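Local coordinates for hypothetical protein (Legionella pneumophila subsp. pneumophila, PDB 4KH9), which is of unknown function but binds calcium and belongs to the three-domain DUF4785 family, two of whose domains resemble E-set beta-sandwiches, at residues Thr9-Glu23 with Val285-Leu297. Residues are numbered along the deposited sequence; the frame is centred on the assembly and turned at random. Where two conformers were deposited one is given.
Sequences TKAYECENCSQLSRE and VTVDVATASRYAL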
# COMPACT_ATOMS: atom_id res chain seq x y z
N THR A 9 7.02 -21.36 -11.97
CA THR A 9 7.41 -21.06 -10.59
C THR A 9 8.75 -20.29 -10.56
O THR A 9 9.55 -20.35 -11.50
CB THR A 9 7.48 -22.32 -9.71
OG1 THR A 9 8.53 -23.16 -10.14
CG2 THR A 9 6.17 -23.08 -9.65
N LYS A 10 8.99 -19.59 -9.46
CA LYS A 10 10.19 -18.80 -9.24
C LYS A 10 10.69 -19.06 -7.81
O LYS A 10 9.90 -19.03 -6.86
CB LYS A 10 9.87 -17.30 -9.50
CG LYS A 10 10.97 -16.30 -9.15
CD LYS A 10 12.11 -16.23 -10.13
CE LYS A 10 12.99 -15.08 -9.75
NZ LYS A 10 14.31 -15.14 -10.41
N ALA A 11 11.97 -19.37 -7.67
CA ALA A 11 12.56 -19.60 -6.35
C ALA A 11 12.92 -18.27 -5.69
O ALA A 11 13.13 -17.27 -6.38
CB ALA A 11 13.79 -20.50 -6.46
N TYR A 12 12.97 -18.26 -4.34
CA TYR A 12 13.40 -17.09 -3.57
C TYR A 12 14.24 -17.58 -2.38
O TYR A 12 14.13 -18.74 -1.96
CB TYR A 12 12.22 -16.21 -3.13
CG TYR A 12 11.31 -16.80 -2.08
CD1 TYR A 12 10.31 -17.70 -2.43
CD2 TYR A 12 11.39 -16.40 -0.75
CE1 TYR A 12 9.45 -18.25 -1.47
CE2 TYR A 12 10.52 -16.91 0.22
CZ TYR A 12 9.55 -17.83 -0.15
OH TYR A 12 8.69 -18.37 0.78
N GLU A 13 15.14 -16.72 -1.89
CA GLU A 13 15.99 -16.99 -0.74
C GLU A 13 15.19 -16.61 0.48
O GLU A 13 14.83 -15.45 0.64
CB GLU A 13 17.34 -16.24 -0.82
CG GLU A 13 18.23 -16.65 -1.99
CD GLU A 13 19.60 -16.00 -2.05
OE1 GLU A 13 20.22 -15.80 -0.98
OE2 GLU A 13 20.09 -15.76 -3.18
N CYS A 14 14.83 -17.61 1.29
CA CYS A 14 14.00 -17.42 2.46
C CYS A 14 14.79 -17.65 3.72
O CYS A 14 15.41 -18.70 3.88
CB CYS A 14 12.79 -18.34 2.40
SG CYS A 14 11.47 -17.88 3.55
N GLU A 15 14.76 -16.66 4.63
CA GLU A 15 15.48 -16.69 5.91
C GLU A 15 14.63 -17.30 7.02
O GLU A 15 15.17 -17.98 7.89
CB GLU A 15 15.95 -15.28 6.33
CG GLU A 15 14.86 -14.21 6.41
CD GLU A 15 15.28 -12.82 6.84
OE1 GLU A 15 16.50 -12.52 6.87
OE2 GLU A 15 14.37 -12.00 7.12
N ASN A 16 13.31 -17.05 7.00
CA ASN A 16 12.40 -17.50 8.06
C ASN A 16 11.73 -18.86 7.79
O ASN A 16 11.05 -19.36 8.69
CB ASN A 16 11.32 -16.45 8.28
CG ASN A 16 10.40 -16.23 7.10
OD1 ASN A 16 10.83 -15.84 6.01
ND2 ASN A 16 9.11 -16.42 7.32
N CYS A 17 11.90 -19.45 6.58
CA CYS A 17 11.24 -20.71 6.20
C CYS A 17 11.63 -21.87 7.13
O CYS A 17 10.75 -22.63 7.49
CB CYS A 17 11.48 -21.07 4.74
SG CYS A 17 10.33 -20.26 3.59
N SER A 18 12.92 -21.96 7.55
CA SER A 18 13.43 -23.00 8.46
C SER A 18 12.67 -23.05 9.80
O SER A 18 12.54 -24.11 10.41
CB SER A 18 14.91 -22.76 8.75
OG SER A 18 15.69 -23.00 7.59
N GLN A 19 12.14 -21.90 10.24
CA GLN A 19 11.38 -21.75 11.48
C GLN A 19 9.91 -22.21 11.33
O GLN A 19 9.20 -22.27 12.34
CB GLN A 19 11.41 -20.29 11.94
CG GLN A 19 12.81 -19.81 12.35
CD GLN A 19 12.84 -18.36 12.78
OE1 GLN A 19 13.62 -17.55 12.26
NE2 GLN A 19 11.99 -17.99 13.73
N LEU A 20 9.45 -22.49 10.10
CA LEU A 20 8.04 -22.86 9.90
C LEU A 20 7.76 -24.30 10.30
O LEU A 20 8.63 -25.17 10.24
CB LEU A 20 7.60 -22.63 8.44
CG LEU A 20 7.61 -21.18 7.94
CD1 LEU A 20 7.40 -21.14 6.44
CD2 LEU A 20 6.56 -20.33 8.65
N SER A 21 6.52 -24.54 10.70
CA SER A 21 6.05 -25.86 11.09
C SER A 21 6.16 -26.85 9.93
O SER A 21 5.95 -26.49 8.76
CB SER A 21 4.62 -25.79 11.58
OG SER A 21 4.13 -27.11 11.68
N ARG A 22 6.48 -28.11 10.27
CA ARG A 22 6.62 -29.23 9.36
C ARG A 22 5.43 -30.19 9.54
O ARG A 22 5.41 -31.28 8.95
CB ARG A 22 7.95 -29.96 9.63
CG ARG A 22 8.96 -29.90 8.49
CD ARG A 22 10.08 -28.91 8.72
NE ARG A 22 11.22 -29.21 7.85
CZ ARG A 22 12.29 -28.43 7.72
NH1 ARG A 22 12.37 -27.27 8.38
NH2 ARG A 22 13.28 -28.78 6.91
N GLU A 23 4.43 -29.77 10.32
CA GLU A 23 3.25 -30.58 10.59
C GLU A 23 2.32 -30.62 9.39
O GLU A 23 1.99 -29.58 8.81
CB GLU A 23 2.50 -30.05 11.82
CG GLU A 23 1.63 -31.10 12.47
CD GLU A 23 1.02 -30.72 13.80
OE1 GLU A 23 0.78 -29.50 14.02
OE2 GLU A 23 0.68 -31.64 14.58
N VAL A 285 -4.57 -32.56 -5.73
CA VAL A 285 -4.05 -31.50 -6.60
C VAL A 285 -2.55 -31.68 -6.74
O VAL A 285 -1.87 -31.83 -5.73
CB VAL A 285 -4.38 -30.06 -6.11
CG1 VAL A 285 -4.15 -29.01 -7.21
CG2 VAL A 285 -5.80 -29.95 -5.59
N THR A 286 -2.03 -31.59 -7.98
CA THR A 286 -0.59 -31.63 -8.22
C THR A 286 -0.05 -30.20 -7.98
O THR A 286 -0.69 -29.21 -8.35
CB THR A 286 -0.29 -32.18 -9.63
OG1 THR A 286 -0.67 -33.55 -9.68
CG2 THR A 286 1.17 -32.05 -10.02
N VAL A 287 1.12 -30.10 -7.34
CA VAL A 287 1.77 -28.83 -7.01
C VAL A 287 3.25 -28.88 -7.45
O VAL A 287 3.93 -29.85 -7.15
CB VAL A 287 1.66 -28.50 -5.48
CG1 VAL A 287 2.15 -27.09 -5.16
CG2 VAL A 287 0.25 -28.71 -4.93
N ASP A 288 3.72 -27.84 -8.13
CA ASP A 288 5.11 -27.68 -8.52
C ASP A 288 5.72 -26.63 -7.55
O ASP A 288 5.20 -25.53 -7.46
CB ASP A 288 5.24 -27.27 -10.01
CG ASP A 288 6.68 -27.23 -10.52
OD1 ASP A 288 7.51 -28.03 -10.03
OD2 ASP A 288 6.95 -26.43 -11.45
N VAL A 289 6.71 -27.02 -6.76
CA VAL A 289 7.32 -26.17 -5.73
C VAL A 289 8.75 -25.82 -6.15
O VAL A 289 9.51 -26.72 -6.52
CB VAL A 289 7.29 -26.87 -4.32
CG1 VAL A 289 7.98 -26.03 -3.26
CG2 VAL A 289 5.87 -27.21 -3.89
N ALA A 290 9.12 -24.52 -6.06
CA ALA A 290 10.45 -24.02 -6.41
C ALA A 290 11.30 -23.81 -5.16
O ALA A 290 12.53 -23.96 -5.24
CB ALA A 290 10.32 -22.70 -7.18
N THR A 291 10.67 -23.42 -4.03
CA THR A 291 11.38 -23.13 -2.77
C THR A 291 10.76 -23.90 -1.61
O THR A 291 9.54 -23.88 -1.44
CB THR A 291 11.35 -21.61 -2.50
OG1 THR A 291 12.21 -20.98 -3.44
CG2 THR A 291 11.79 -21.23 -1.10
N ALA A 292 11.62 -24.55 -0.79
CA ALA A 292 11.25 -25.30 0.40
C ALA A 292 10.56 -24.36 1.40
O ALA A 292 11.14 -23.34 1.80
CB ALA A 292 12.49 -25.95 1.03
N SER A 293 9.30 -24.64 1.72
CA SER A 293 8.53 -23.78 2.62
C SER A 293 7.29 -24.49 3.09
O SER A 293 7.02 -25.61 2.68
CB SER A 293 8.15 -22.47 1.91
OG SER A 293 7.61 -21.50 2.80
N ARG A 294 6.52 -23.81 3.93
CA ARG A 294 5.22 -24.32 4.37
C ARG A 294 4.15 -23.70 3.48
O ARG A 294 4.07 -22.48 3.33
CB ARG A 294 4.97 -24.03 5.86
CG ARG A 294 3.68 -24.65 6.35
CD ARG A 294 3.50 -24.43 7.84
NE ARG A 294 2.31 -25.12 8.32
CZ ARG A 294 2.20 -26.43 8.50
NH1 ARG A 294 3.20 -27.24 8.21
NH2 ARG A 294 1.06 -26.95 8.94
N TYR A 295 3.32 -24.55 2.90
CA TYR A 295 2.27 -24.12 1.99
C TYR A 295 0.91 -24.62 2.45
O TYR A 295 0.81 -25.72 3.04
CB TYR A 295 2.53 -24.65 0.57
CG TYR A 295 3.80 -24.11 -0.05
CD1 TYR A 295 3.79 -22.94 -0.80
CD2 TYR A 295 5.00 -24.81 0.05
CE1 TYR A 295 4.96 -22.44 -1.38
CE2 TYR A 295 6.17 -24.33 -0.55
CZ TYR A 295 6.14 -23.15 -1.28
OH TYR A 295 7.29 -22.64 -1.83
N ALA A 296 -0.13 -23.84 2.16
CA ALA A 296 -1.49 -24.26 2.48
C ALA A 296 -2.33 -24.22 1.25
O ALA A 296 -2.37 -23.22 0.55
CB ALA A 296 -2.10 -23.39 3.56
N LEU A 297 -2.98 -25.33 0.98
CA LEU A 297 -3.94 -25.43 -0.11
C LEU A 297 -5.32 -25.26 0.47
O LEU A 297 -5.73 -26.07 1.29
CB LEU A 297 -3.78 -26.77 -0.82
CG LEU A 297 -4.83 -27.09 -1.89
CD1 LEU A 297 -4.80 -26.07 -3.04
CD2 LEU A 297 -4.63 -28.48 -2.39
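Arg294 grips the backbone of Ser21 and Glu23, a case of one side chain holding an irregular segment by its carbonyls. With CG anti to the backbone N (chi1 -175°) and the chain extended as far as NE, its guanidinium reaches Glu23 end-on. NH1 and NH2 both donate to Glu23 O, at 2.7 and 2.8 Å, and this oxygen lies in the guanidinium plane while the two nitrogens approach it from opposite faces of the carbonyl. NH1 also bonds Ser21 O at 2.9 Å, but from above that carbonyl's plane. Over one guanidinium face sits Ser21 OG, which accepts from Glu23 N in an ST turn and so shapes the backbone being gripped. Lower down the arginine, Leu20 CD1 packs on Arg294 CB.

At the arch between the strands, Thr291 crosses Tyr12 at about a right angle. Its OG1 takes a nearly straight bond from Tyr12 N (3.0 Å, 162°), while CG2 makes a CH-pi contact over the ring face. Asp353 joins the two segments, binding Tyr12 OH and Ser293 OG through different carboxylate oxygens. The loop, itself passing from strand 2-3 to strand 25-29, thus follows a beta-arch whose strands 281-289 and 293-302 lie in different sheets of the C-terminal E-set-like beta-sandwich.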